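Local coordinates for protein probable 3-hydroxybutyryl-CoA dehydrogenase (Escherichia coli, PDB 3MOG) that catalyses the NAD-dependent oxidation of (3S)-3-hydroxyadipyl-CoA to 3-oxoadipyl-CoA in the breakdown of phenylacetate, at residues Q6-G12 and H29-Y34; I79-A83 and Q105-P111; E94-K99 and T118-I123; P135-A139 and A160-V165. All blocks are in the same frame, centred on the assembly; numbering follows the deposited sequence.

All four contacts lie in the N-terminal NAD-binding domain, on the same side of the chain's centre. Contact 1 pairs strands 8-11 and 31-34 of its mixed sheet. Contact 2, its centre about 12 Å from that of contact 1, packs against these strands. Contacts 2 and 3 both use helix 96-109, the first at its end and the second at its start; their centres are about 18 Å apart and their segments alternate along the chain. Contact 4 comes last in sequence. It reaches the same sheet as contact 1 through strand 138-143, and touches contact 2 through Arg-137 and contact 3 through Ala-139. All four are thus parts of one Rossmann-type domain.

Contact 1: Q6-G12 and H29-Y34; sequences QTVAVIG and HQVLLY
Strands 8-11 and 31-34 run parallel, 4.6 Å apart at closest approach and 18° from exact alignment, with Val-8 beside Val-31 and Ile-11 beside Tyr-34. Five backbone hydrogen bonds join the segments, from Val-8 N to Gln-30 O at one end to Gly-12 N to Tyr-34 O at the other. Ala-9, Leu-32, Ile-11 and Tyr-34 share one face of the sheet. There Ile-11 CG2 lies at the edge of the Tyr-34 ring, 3.6 Å from CD1, and the two side chains point the same way. On the other face Val-10 splits its branches: CG1, opposite the backbone N (chi1 172°), meets Leu-33 CD1 at 3.8 Å, and CG2, beside that N, meets Val-31 CG1 at 4.0 Å. Helix 15-26 covers this face and completes a beta-alpha-beta unit. Gly-12 opens a GxGxxG pattern, consistent with the dinucleotide-binding turn of a Rossmann fold. Its backbone angles, with phi at 122°, leave no room for a CB beside the preceding carbonyl oxygen. At the far end His-29 ND1 donates to Gln-6 O at 2.7 Å. The oxygen lies in the plane of the His-29 ring, which also meets Trp-176. A water accepts from Gln-30 N and donates a weak bond to Gln-6 O.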
loop_
_atom_site.group_PDB
_atom_site.type_symbol
_atom_site.label_atom_id
_atom_site.label_comp_id
_atom_site.label_asym_id
_atom_site.label_seq_id
_atom_site.Cartn_x
_atom_site.Cartn_y
_atom_site.Cartn_z
ATOM N N GLN C 6 -10.008 -44.744 -11.455
ATOM C CA GLN C 6 -10.210 -45.389 -12.736
ATOM C C GLN C 6 -10.730 -44.365 -13.746
ATOM O O GLN C 6 -9.969 -43.864 -14.568
ATOM C CB GLN C 6 -11.177 -46.573 -12.591
ATOM C CG GLN C 6 -10.930 -47.703 -13.577
ATOM C CD GLN C 6 -9.587 -48.384 -13.360
ATOM O OE1 GLN C 6 -9.392 -49.092 -12.370
ATOM N NE2 GLN C 6 -8.654 -48.174 -14.289
ATOM N N THR C 7 -12.017 -44.041 -13.664
ATOM C CA THR C 7 -12.639 -43.133 -14.614
ATOM C C THR C 7 -12.399 -41.691 -14.197
ATOM O O THR C 7 -12.742 -41.287 -13.081
ATOM C CB THR C 7 -14.151 -43.427 -14.756
ATOM O OG1 THR C 7 -14.323 -44.800 -15.103
ATOM C CG2 THR C 7 -14.797 -42.563 -15.847
ATOM N N VAL C 8 -11.807 -40.924 -15.107
ATOM C CA VAL C 8 -11.525 -39.515 -14.881
ATOM C C VAL C 8 -12.487 -38.666 -15.720
ATOM O O VAL C 8 -12.699 -38.946 -16.894
ATOM C CB VAL C 8 -10.054 -39.171 -15.254
ATOM C CG1 VAL C 8 -9.760 -37.687 -15.049
ATOM C CG2 VAL C 8 -9.081 -40.038 -14.443
ATOM N N ALA C 9 -13.077 -37.652 -15.094
ATOM C CA ALA C 9 -13.883 -36.672 -15.797
ATOM C C ALA C 9 -13.102 -35.383 -15.916
ATOM O O ALA C 9 -12.537 -34.903 -14.943
ATOM C CB ALA C 9 -15.186 -36.419 -15.056
ATOM N N VAL C 10 -13.076 -34.833 -17.120
ATOM C CA VAL C 10 -12.442 -33.564 -17.385
ATOM C C VAL C 10 -13.551 -32.600 -17.838
ATOM O O VAL C 10 -14.299 -32.894 -18.785
ATOM C CB VAL C 10 -11.357 -33.701 -18.480
ATOM C CG1 VAL C 10 -10.836 -32.342 -18.885
ATOM C CG2 VAL C 10 -10.208 -34.598 -18.023
ATOM N N ILE C 11 -13.679 -31.469 -17.153
ATOM C CA ILE C 11 -14.721 -30.499 -17.489
ATOM C C ILE C 11 -14.130 -29.325 -18.245
ATOM O O ILE C 11 -13.323 -28.565 -17.700
ATOM C CB ILE C 11 -15.444 -29.978 -16.245
ATOM C CG1 ILE C 11 -16.018 -31.134 -15.432
ATOM C CG2 ILE C 11 -16.553 -28.977 -16.641
ATOM C CD1 ILE C 11 -16.851 -30.677 -14.241
ATOM N N GLY C 12 -14.534 -29.181 -19.501
ATOM C CA GLY C 12 -14.053 -28.100 -20.345
ATOM C C GLY C 12 -13.402 -28.662 -21.582
ATOM O O GLY C 12 -12.747 -29.696 -21.517
ATOM N N HIS C 29 -6.762 -44.434 -18.522
ATOM C CA HIS C 29 -8.019 -44.029 -17.911
ATOM C C HIS C 29 -9.109 -43.775 -18.931
ATOM O O HIS C 29 -8.885 -43.132 -19.957
ATOM C CB HIS C 29 -7.829 -42.788 -17.035
ATOM C CG HIS C 29 -6.865 -43.002 -15.914
ATOM N ND1 HIS C 29 -7.265 -43.404 -14.661
ATOM C CD2 HIS C 29 -5.516 -42.907 -15.867
ATOM C CE1 HIS C 29 -6.206 -43.529 -13.881
ATOM N NE2 HIS C 29 -5.131 -43.242 -14.590
ATOM N N GLN C 30 -10.291 -44.296 -18.626
ATOM C CA GLN C 30 -11.511 -43.900 -19.299
ATOM C C GLN C 30 -11.761 -42.428 -18.945
ATOM O O GLN C 30 -11.797 -42.065 -17.765
ATOM C CB GLN C 30 -12.664 -44.812 -18.851
ATOM C CG GLN C 30 -14.025 -44.474 -19.438
ATOM C CD GLN C 30 -14.742 -45.706 -19.968
ATOM O OE1 GLN C 30 -15.881 -45.994 -19.583
ATOM N NE2 GLN C 30 -14.076 -46.438 -20.868
ATOM N N VAL C 31 -11.880 -41.584 -19.968
ATOM C CA VAL C 31 -12.059 -40.151 -19.757
ATOM C C VAL C 31 -13.414 -39.649 -20.244
ATOM O O VAL C 31 -13.730 -39.731 -21.430
ATOM C CB VAL C 31 -10.923 -39.308 -20.393
ATOM C CG1 VAL C 31 -11.181 -37.800 -20.203
ATOM C CG2 VAL C 31 -9.582 -39.694 -19.791
ATOM N N LEU C 32 -14.204 -39.127 -19.310
ATOM C CA LEU C 32 -15.443 -38.446 -19.647
ATOM C C LEU C 32 -15.136 -36.976 -19.867
ATOM O O LEU C 32 -14.882 -36.243 -18.915
ATOM C CB LEU C 32 -16.469 -38.623 -18.526
ATOM C CG LEU C 32 -16.860 -40.070 -18.177
ATOM C CD1 LEU C 32 -17.668 -40.126 -16.898
ATOM C CD2 LEU C 32 -17.619 -40.748 -19.300
ATOM N N LEU C 33 -15.126 -36.551 -21.124
ATOM C CA LEU C 33 -14.871 -35.156 -21.453
ATOM C C LEU C 33 -16.200 -34.384 -21.563
ATOM O O LEU C 33 -16.957 -34.574 -22.511
ATOM C CB LEU C 33 -14.056 -35.050 -22.747
ATOM C CG LEU C 33 -13.538 -33.678 -23.221
ATOM C CD1 LEU C 33 -12.582 -33.013 -22.213
ATOM C CD2 LEU C 33 -12.835 -33.852 -24.551
ATOM N N TYR C 34 -16.469 -33.527 -20.583
ATOM C CA TYR C 34 -17.752 -32.844 -20.457
ATOM C C TYR C 34 -17.720 -31.387 -20.892
ATOM O O TYR C 34 -16.861 -30.618 -20.462
ATOM C CB TYR C 34 -18.270 -32.926 -19.010
ATOM C CG TYR C 34 -19.482 -32.047 -18.728
ATOM C CD1 TYR C 34 -19.355 -30.846 -18.022
ATOM C CD2 TYR C 34 -20.756 -32.410 -19.178
ATOM C CE1 TYR C 34 -20.456 -30.037 -17.766
ATOM C CE2 TYR C 34 -21.872 -31.598 -18.921
ATOM C CZ TYR C 34 -21.710 -30.420 -18.218
ATOM O OH TYR C 34 -22.798 -29.617 -17.970
HETATM O O HOH W 1 -10.409 -46.133 -16.442
#

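Contact 2: I79-A83 and Q105-P111; sequences IHALA and QLAEVCP
Ile-79 meets the end of helix 96-109 through both its side chain and its backbone. Its CD1 comes within 3.7 Å of Gln-105 OE1, and the two side chains cross at about a right angle. Gln-105 can reach this far because its chain is extended beyond CG (chi2 173°). The carbonyl of Ile-79 receives a methyl: Val-109 CG1 sits 3.3 Å from Ile-79 O. His-80 comes next and takes the other branch of the same valine. Val-109 CG2 lies over one face of the His-80 ring, 4.0 Å from ND1. The two methyls of Val-109 thus reach successive residues of the 3-10 turn. This turn belongs to the connection between strands 73-76 and 87-90 in the Rossmann-type NAD-binding domain. Leu-82 touches both the sheet and the helix. Its CD1 meets Leu-106 CD2 at 3.8 Å. CD1 also touches Ile-11, while CD2 turns to Leu-32, and the side chain reaches Ala-9 and Tyr-34 as well. Leu-106 also reaches Ile-11, so the leucine pair lies against the strands. At Ala-83 the backbones approach, with its CA 4.4 Å from the CA of Cys-110, the first residue to leave the helix. Ala-83 CB touches Val-109 O at 3.4 Å. Its own carbonyl oxygen lies 3.4 Å from Pro-111 CD, beside the proline ring.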
loop_
_atom_site.group_PDB
_atom_site.type_symbol
_atom_site.label_atom_id
_atom_site.label_comp_id
_atom_site.label_asym_id
_atom_site.label_seq_id
_atom_site.Cartn_x
_atom_site.Cartn_y
_atom_site.Cartn_z
ATOM N N ILE C 79 -24.245 -33.927 -17.408
ATOM C CA ILE C 79 -23.442 -33.840 -16.170
ATOM C C ILE C 79 -23.602 -35.063 -15.274
ATOM O O ILE C 79 -22.710 -35.377 -14.481
ATOM C CB ILE C 79 -23.795 -32.593 -15.303
ATOM C CG1 ILE C 79 -24.780 -31.652 -16.023
ATOM C CG2 ILE C 79 -22.521 -31.890 -14.823
ATOM C CD1 ILE C 79 -26.274 -31.936 -15.720
ATOM N N HIS C 80 -24.742 -35.741 -15.416
ATOM C CA HIS C 80 -25.063 -36.925 -14.630
ATOM C C HIS C 80 -24.220 -38.131 -14.997
ATOM O O HIS C 80 -24.046 -39.027 -14.176
ATOM C CB HIS C 80 -26.549 -37.262 -14.737
ATOM C CG HIS C 80 -27.432 -36.307 -13.999
ATOM N ND1 HIS C 80 -27.706 -36.439 -12.655
ATOM C CD2 HIS C 80 -28.093 -35.201 -14.415
ATOM C CE1 HIS C 80 -28.498 -35.452 -12.273
ATOM N NE2 HIS C 80 -28.752 -34.689 -13.322
ATOM N N ALA C 81 -23.691 -38.142 -16.219
ATOM C CA ALA C 81 -22.778 -39.198 -16.660
ATOM C C ALA C 81 -21.482 -39.207 -15.850
ATOM O O ALA C 81 -20.840 -40.250 -15.717
ATOM C CB ALA C 81 -22.480 -39.073 -18.149
ATOM N N LEU C 82 -21.122 -38.060 -15.272
ATOM C CA LEU C 82 -19.934 -37.976 -14.415
ATOM C C LEU C 82 -20.108 -38.608 -13.018
ATOM O O LEU C 82 -19.213 -38.491 -12.170
ATOM C CB LEU C 82 -19.439 -36.524 -14.275
ATOM C CG LEU C 82 -19.364 -35.542 -15.447
ATOM C CD1 LEU C 82 -18.620 -34.293 -14.982
ATOM C CD2 LEU C 82 -18.689 -36.123 -16.672
ATOM N N ALA C 83 -21.238 -39.280 -12.780
ATOM C CA ALA C 83 -21.454 -39.998 -11.511
ATOM C C ALA C 83 -20.519 -41.203 -11.350
ATOM O O ALA C 83 -20.219 -41.621 -10.232
ATOM C CB ALA C 83 -22.898 -40.437 -11.373
ATOM N N GLN C 105 -23.079 -28.540 -8.085
ATOM C CA GLN C 105 -23.735 -29.543 -8.917
ATOM C C GLN C 105 -23.030 -30.913 -8.892
ATOM O O GLN C 105 -23.694 -31.949 -8.881
ATOM C CB GLN C 105 -23.883 -29.027 -10.349
ATOM C CG GLN C 105 -25.060 -29.639 -11.101
ATOM C CD GLN C 105 -25.315 -28.995 -12.461
ATOM O OE1 GLN C 105 -26.296 -29.320 -13.133
ATOM N NE2 GLN C 105 -24.434 -28.082 -12.872
ATOM N N LEU C 106 -21.694 -30.915 -8.863
ATOM C CA LEU C 106 -20.920 -32.161 -8.818
ATOM C C LEU C 106 -20.967 -32.831 -7.452
ATOM O O LEU C 106 -20.702 -34.023 -7.336
ATOM C CB LEU C 106 -19.459 -31.915 -9.200
ATOM C CG LEU C 106 -19.094 -31.388 -10.587
ATOM C CD1 LEU C 106 -17.678 -30.868 -10.527
ATOM C CD2 LEU C 106 -19.219 -32.464 -11.660
ATOM N N ALA C 107 -21.285 -32.063 -6.416
ATOM C CA ALA C 107 -21.438 -32.628 -5.073
ATOM C C ALA C 107 -22.625 -33.599 -4.967
ATOM O O ALA C 107 -22.520 -34.628 -4.296
ATOM C CB ALA C 107 -21.534 -31.527 -4.027
ATOM N N GLU C 108 -23.730 -33.282 -5.647
ATOM C CA GLU C 108 -24.907 -34.180 -5.692
ATOM C C GLU C 108 -24.812 -35.305 -6.715
ATOM O O GLU C 108 -25.183 -36.437 -6.410
ATOM C CB GLU C 108 -26.232 -33.423 -5.865
ATOM C CG GLU C 108 -26.119 -31.961 -6.234
ATOM C CD GLU C 108 -26.926 -31.098 -5.285
ATOM O OE1 GLU C 108 -26.834 -31.332 -4.058
ATOM O OE2 GLU C 108 -27.651 -30.194 -5.755
ATOM N N VAL C 109 -24.323 -34.977 -7.912
ATOM C CA VAL C 109 -24.107 -35.940 -9.005
ATOM C C VAL C 109 -23.179 -37.104 -8.609
ATOM O O VAL C 109 -23.534 -38.262 -8.789
ATOM C CB VAL C 109 -23.587 -35.217 -10.293
ATOM C CG1 VAL C 109 -22.996 -36.200 -11.299
ATOM C CG2 VAL C 109 -24.696 -34.393 -10.940
ATOM N N CYS C 110 -22.022 -36.781 -8.032
ATOM C CA CYS C 110 -20.973 -37.763 -7.724
ATOM C C CYS C 110 -21.066 -38.302 -6.294
ATOM O O CYS C 110 -21.615 -37.625 -5.421
ATOM C CB CYS C 110 -19.592 -37.116 -7.908
ATOM S SG CYS C 110 -19.400 -36.197 -9.428
ATOM N N PRO C 111 -20.516 -39.516 -6.047
ATOM C CA PRO C 111 -20.315 -39.984 -4.665
ATOM C C PRO C 111 -19.422 -39.041 -3.836
ATOM O O PRO C 111 -18.590 -38.328 -4.399
ATOM C CB PRO C 111 -19.626 -41.352 -4.842
ATOM C CG PRO C 111 -19.307 -41.482 -6.300
ATOM C CD PRO C 111 -20.256 -40.592 -7.022
#

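Contact 3: E94-K99 and T118-I123; sequences ERLEVK and TNTSSI
One carboxylate oxygen, Glu-94 OE1, takes both a hydroxyl of the facing loop and a lysine of its own segment. Thr-120 OG1 donates to Glu-94 OE1 at 2.7 Å, on the lone pair that lies toward the other carboxylate oxygen. Lys-99 NZ forms a salt bridge to Glu-94 OE1 at 2.9 Å, though its hydrogen-bond geometry is weak. The bend of Glu-94 at chi2 (-75°) brings its carboxylate back to the loop. With chi1 at -167°, Thr-120 swings OG1 to the side opposite its backbone N, where it meets Glu-94 OE1. The same oxygen of Thr-120 accepts from Ser-122 N at 3.2 Å, an ST turn, and weakly from Ile-123 N. Thr-118 OG1 forms a second ST turn with Thr-120 N and is also hydrogen-bonded to Glu-90.

Ile-123 fills the apolar side of the contact. Its CG1 lies 3.2 Å from Glu-94 O, while CG2 meets Leu-96 CD1 at 3.7 Å, the side chains set at a slant. Leu-96 and Ile-123 continue onto helix 125-128 through Ala-127 and Ile-128. The contact thus joins the start of helix 96-109 to the loop leaving strand 115-118, at the C-terminal ends of parallel strands 87-90 and 115-118 in a Rossmann-type domain.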
loop_
_atom_site.group_PDB
_atom_site.type_symbol
_atom_site.label_atom_id
_atom_site.label_comp_id
_atom_site.label_asym_id
_atom_site.label_seq_id
_atom_site.Cartn_x
_atom_site.Cartn_y
_atom_site.Cartn_z
ATOM N N GLU C 94 -13.168 -19.294 -15.465
ATOM C CA GLU C 94 -12.329 -18.843 -14.355
ATOM C C GLU C 94 -13.070 -18.041 -13.284
ATOM O O GLU C 94 -12.602 -17.956 -12.154
ATOM C CB GLU C 94 -11.107 -18.057 -14.853
ATOM C CG GLU C 94 -10.070 -18.877 -15.638
ATOM C CD GLU C 94 -9.195 -19.802 -14.773
ATOM O OE1 GLU C 94 -9.271 -19.765 -13.522
ATOM O OE2 GLU C 94 -8.414 -20.579 -15.363
ATOM N N ARG C 95 -14.207 -17.446 -13.637
ATOM C CA ARG C 95 -15.038 -16.713 -12.673
ATOM C C ARG C 95 -15.393 -17.565 -11.462
ATOM O O ARG C 95 -15.742 -18.737 -11.610
ATOM C CB ARG C 95 -16.326 -16.236 -13.339
ATOM C CG ARG C 95 -16.207 -14.937 -14.124
ATOM C CD ARG C 95 -17.575 -14.245 -14.228
ATOM N NE ARG C 95 -18.051 -13.775 -12.923
ATOM C CZ ARG C 95 -19.024 -14.339 -12.208
ATOM N NH1 ARG C 95 -19.360 -13.825 -11.034
ATOM N NH2 ARG C 95 -19.669 -15.406 -12.660
ATOM N N LEU C 96 -15.295 -16.972 -10.273
ATOM C CA LEU C 96 -15.545 -17.679 -9.010
ATOM C C LEU C 96 -16.943 -18.278 -8.910
ATOM O O LEU C 96 -17.097 -19.453 -8.564
ATOM C CB LEU C 96 -15.285 -16.761 -7.802
ATOM C CG LEU C 96 -15.704 -17.289 -6.418
ATOM C CD1 LEU C 96 -14.895 -18.516 -5.990
ATOM C CD2 LEU C 96 -15.687 -16.201 -5.332
ATOM N N GLU C 97 -17.951 -17.459 -9.202
ATOM C CA GLU C 97 -19.358 -17.853 -9.029
ATOM C C GLU C 97 -19.801 -19.009 -9.943
ATOM O O GLU C 97 -20.592 -19.846 -9.527
ATOM C CB GLU C 97 -20.302 -16.640 -9.148
ATOM C CG GLU C 97 -20.083 -15.505 -8.118
ATOM C CD GLU C 97 -19.953 -15.979 -6.654
ATOM O OE1 GLU C 97 -19.062 -15.444 -5.947
ATOM O OE2 GLU C 97 -20.728 -16.865 -6.208
ATOM N N VAL C 98 -19.266 -19.053 -11.163
ATOM C CA VAL C 98 -19.467 -20.193 -12.072
ATOM C C VAL C 98 -18.925 -21.505 -11.477
ATOM O O VAL C 98 -19.636 -22.514 -11.438
ATOM C CB VAL C 98 -18.820 -19.942 -13.456
ATOM C CG1 VAL C 98 -19.153 -21.069 -14.422
ATOM C CG2 VAL C 98 -19.283 -18.602 -14.038
ATOM N N LYS C 99 -17.681 -21.471 -10.992
ATOM C CA LYS C 99 -17.039 -22.647 -10.393
ATOM C C LYS C 99 -17.771 -23.147 -9.164
ATOM O O LYS C 99 -17.932 -24.358 -8.986
ATOM C CB LYS C 99 -15.585 -22.352 -10.029
ATOM C CG LYS C 99 -14.632 -22.536 -11.167
ATOM C CD LYS C 99 -13.236 -22.109 -10.780
ATOM C CE LYS C 99 -12.292 -22.316 -11.943
ATOM N NZ LYS C 99 -11.401 -21.152 -12.100
ATOM N N THR C 118 -9.797 -28.729 -9.491
ATOM C CA THR C 118 -9.815 -27.674 -10.487
ATOM C C THR C 118 -8.402 -27.349 -10.963
ATOM O O THR C 118 -7.436 -27.436 -10.192
ATOM C CB THR C 118 -10.533 -26.403 -9.963
ATOM O OG1 THR C 118 -10.397 -25.344 -10.918
ATOM C CG2 THR C 118 -9.965 -25.969 -8.659
ATOM N N ASN C 119 -8.302 -26.999 -12.241
ATOM C CA ASN C 119 -7.044 -26.609 -12.871
ATOM C C ASN C 119 -6.752 -25.131 -12.646
ATOM O O ASN C 119 -5.761 -24.625 -13.140
ATOM C CB ASN C 119 -7.085 -26.923 -14.387
ATOM C CG ASN C 119 -5.799 -26.504 -15.126
ATOM O OD1 ASN C 119 -4.686 -26.776 -14.677
ATOM N ND2 ASN C 119 -5.960 -25.819 -16.249
ATOM N N THR C 120 -7.609 -24.432 -11.905
ATOM C CA THR C 120 -7.475 -22.971 -11.803
ATOM C C THR C 120 -6.125 -22.498 -11.265
ATOM O O THR C 120 -5.516 -23.168 -10.427
ATOM C CB THR C 120 -8.599 -22.305 -10.979
ATOM O OG1 THR C 120 -8.541 -20.892 -11.191
ATOM C CG2 THR C 120 -8.470 -22.589 -9.492
ATOM N N SER C 121 -5.674 -21.357 -11.779
ATOM C CA SER C 121 -4.442 -20.711 -11.338
ATOM C C SER C 121 -4.740 -19.534 -10.423
ATOM O O SER C 121 -3.847 -19.025 -9.755
ATOM C CB SER C 121 -3.676 -20.164 -12.539
ATOM O OG SER C 121 -3.472 -21.149 -13.525
ATOM N N SER C 122 -5.994 -19.093 -10.407
ATOM C CA SER C 122 -6.310 -17.756 -9.900
ATOM C C SER C 122 -7.346 -17.726 -8.789
ATOM O O SER C 122 -7.449 -16.746 -8.061
ATOM C CB SER C 122 -6.727 -16.836 -11.052
ATOM O OG SER C 122 -7.538 -17.513 -12.002
ATOM N N ILE C 123 -8.100 -18.805 -8.645
ATOM C CA ILE C 123 -9.162 -18.855 -7.655
ATOM C C ILE C 123 -8.750 -19.689 -6.454
ATOM O O ILE C 123 -8.092 -20.723 -6.606
ATOM C CB ILE C 123 -10.476 -19.407 -8.285
ATOM C CG1 ILE C 123 -10.902 -18.557 -9.490
ATOM C CG2 ILE C 123 -11.584 -19.477 -7.267
ATOM C CD1 ILE C 123 -11.159 -17.065 -9.188
#

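Contact 4: P135-A139 and A160-V165; sequences PERVA and ATAAEV
Thr-161 turns its hydroxyl to the backbone of strand 138-143: OG1 donates to Val-138 O at 2.8 Å, in the carbonyl plane. With OG1 beside its own backbone N (chi1 -57°), CG2 is left to rest against Ala-139 CB at 4.0 Å. The hydroxyl has a second partner in Gly-158 N. A backbone bond also joins the segments, from Ala-162 N to Glu-136 O at 3.1 Å. It is nearly straight at 166° and approaches on a carbonyl lone pair. Val-165 comes at the same oxygen with a methyl, CG2 lying 3.4 Å from Glu-136 O, while CG1 is directed to Ala-139 CB. Ala-162 is the N-cap residue of helix 163-175. Here the start of that helix meets the 3-10 turn and strand 138-143 in the NAD-binding domain. Strand 152-157 lies between the segments in sequence and pairs antiparallel with 138-143. Ala-160 meets Pro-135 methyl to ring, CB to CB at 3.8 Å. It also packs on Arg-273 of a neighbouring subunit. The side chain of Glu-136 meets Ala-162 CB with its CB, and its carboxylate leads away to Asn-134. Arg-137 likewise directs its guanidinium elsewhere, to the carbonyls of Asn-134 and Thr-114.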
loop_
_atom_site.group_PDB
_atom_site.type_symbol
_atom_site.label_atom_id
_atom_site.label_comp_id
_atom_site.label_asym_id
_atom_site.label_seq_id
_atom_site.Cartn_x
_atom_site.Cartn_y
_atom_site.Cartn_z
ATOM N N PRO C 135 -16.106 -31.158 1.755
ATOM C CA PRO C 135 -15.114 -30.180 1.278
ATOM C C PRO C 135 -13.686 -30.735 1.226
ATOM O O PRO C 135 -12.836 -30.200 0.513
ATOM C CB PRO C 135 -15.235 -29.044 2.296
ATOM C CG PRO C 135 -15.715 -29.711 3.546
ATOM C CD PRO C 135 -16.582 -30.850 3.118
ATOM N N GLU C 136 -13.471 -31.832 1.944
ATOM C CA GLU C 136 -12.186 -32.501 2.091
ATOM C C GLU C 136 -11.650 -33.163 0.826
ATOM O O GLU C 136 -10.449 -33.446 0.736
ATOM C CB GLU C 136 -12.310 -33.560 3.183
ATOM C CG GLU C 136 -13.761 -33.985 3.431
ATOM C CD GLU C 136 -13.931 -35.483 3.577
ATOM O OE1 GLU C 136 -13.065 -36.140 4.201
ATOM O OE2 GLU C 136 -14.946 -36.002 3.063
ATOM N N ARG C 137 -12.523 -33.450 -0.132
ATOM C CA ARG C 137 -12.069 -34.089 -1.366
ATOM C C ARG C 137 -11.974 -33.086 -2.506
ATOM O O ARG C 137 -11.802 -33.465 -3.658
ATOM C CB ARG C 137 -12.906 -35.333 -1.745
ATOM C CG ARG C 137 -14.423 -35.212 -1.582
ATOM C CD ARG C 137 -15.028 -34.287 -2.613
ATOM N NE ARG C 137 -16.410 -33.935 -2.312
ATOM C CZ ARG C 137 -17.468 -34.515 -2.870
ATOM N NH1 ARG C 137 -17.306 -35.485 -3.765
ATOM N NH2 ARG C 137 -18.688 -34.115 -2.535
ATOM N N VAL C 138 -12.121 -31.807 -2.171
ATOM C CA VAL C 138 -11.847 -30.723 -3.105
ATOM C C VAL C 138 -10.372 -30.322 -2.969
ATOM O O VAL C 138 -9.848 -30.243 -1.861
ATOM C CB VAL C 138 -12.761 -29.507 -2.866
ATOM C CG1 VAL C 138 -12.671 -28.519 -4.016
ATOM C CG2 VAL C 138 -14.203 -29.948 -2.680
ATOM N N ALA C 139 -9.715 -30.099 -4.108
ATOM C CA ALA C 139 -8.293 -29.777 -4.163
ATOM C C ALA C 139 -7.986 -29.139 -5.505
ATOM O O ALA C 139 -8.808 -29.162 -6.400
ATOM C CB ALA C 139 -7.443 -31.039 -3.976
ATOM N N ALA C 160 -9.752 -27.098 3.935
ATOM C CA ALA C 160 -10.408 -28.355 4.297
ATOM C C ALA C 160 -9.781 -29.609 3.691
ATOM O O ALA C 160 -10.068 -30.715 4.150
ATOM C CB ALA C 160 -11.896 -28.290 3.930
ATOM N N THR C 161 -8.939 -29.433 2.671
ATOM C CA THR C 161 -8.390 -30.552 1.883
ATOM C C THR C 161 -7.680 -31.590 2.738
ATOM O O THR C 161 -6.674 -31.285 3.389
ATOM C CB THR C 161 -7.392 -30.060 0.801
ATOM O OG1 THR C 161 -8.029 -29.119 -0.067
ATOM C CG2 THR C 161 -6.846 -31.225 -0.038
ATOM N N ALA C 162 -8.195 -32.818 2.712
ATOM C CA ALA C 162 -7.576 -33.943 3.416
ATOM C C ALA C 162 -6.202 -34.300 2.852
ATOM O O ALA C 162 -5.930 -34.102 1.660
ATOM C CB ALA C 162 -8.495 -35.158 3.404
ATOM N N ALA C 163 -5.342 -34.816 3.729
ATOM C CA ALA C 163 -3.990 -35.232 3.369
ATOM C C ALA C 163 -3.938 -36.506 2.522
ATOM O O ALA C 163 -3.017 -36.657 1.704
ATOM C CB ALA C 163 -3.114 -35.383 4.626
ATOM N N GLU C 164 -4.891 -37.426 2.729
ATOM C CA GLU C 164 -4.970 -38.636 1.904
ATOM C C GLU C 164 -5.285 -38.282 0.448
ATOM O O GLU C 164 -4.733 -38.885 -0.483
ATOM C CB GLU C 164 -5.987 -39.636 2.466
ATOM C CG GLU C 164 -5.482 -40.423 3.676
ATOM C CD GLU C 164 -6.141 -41.785 3.818
ATOM O OE1 GLU C 164 -6.475 -42.399 2.781
ATOM O OE2 GLU C 164 -6.317 -42.249 4.966
ATOM N N VAL C 165 -6.146 -37.281 0.269
ATOM C CA VAL C 165 -6.496 -36.734 -1.039
ATOM C C VAL C 165 -5.255 -36.202 -1.775
ATOM O O VAL C 165 -5.059 -36.514 -2.946
ATOM C CB VAL C 165 -7.593 -35.657 -0.887
ATOM C CG1 VAL C 165 -7.806 -34.897 -2.182
ATOM C CG2 VAL C 165 -8.910 -36.309 -0.411
#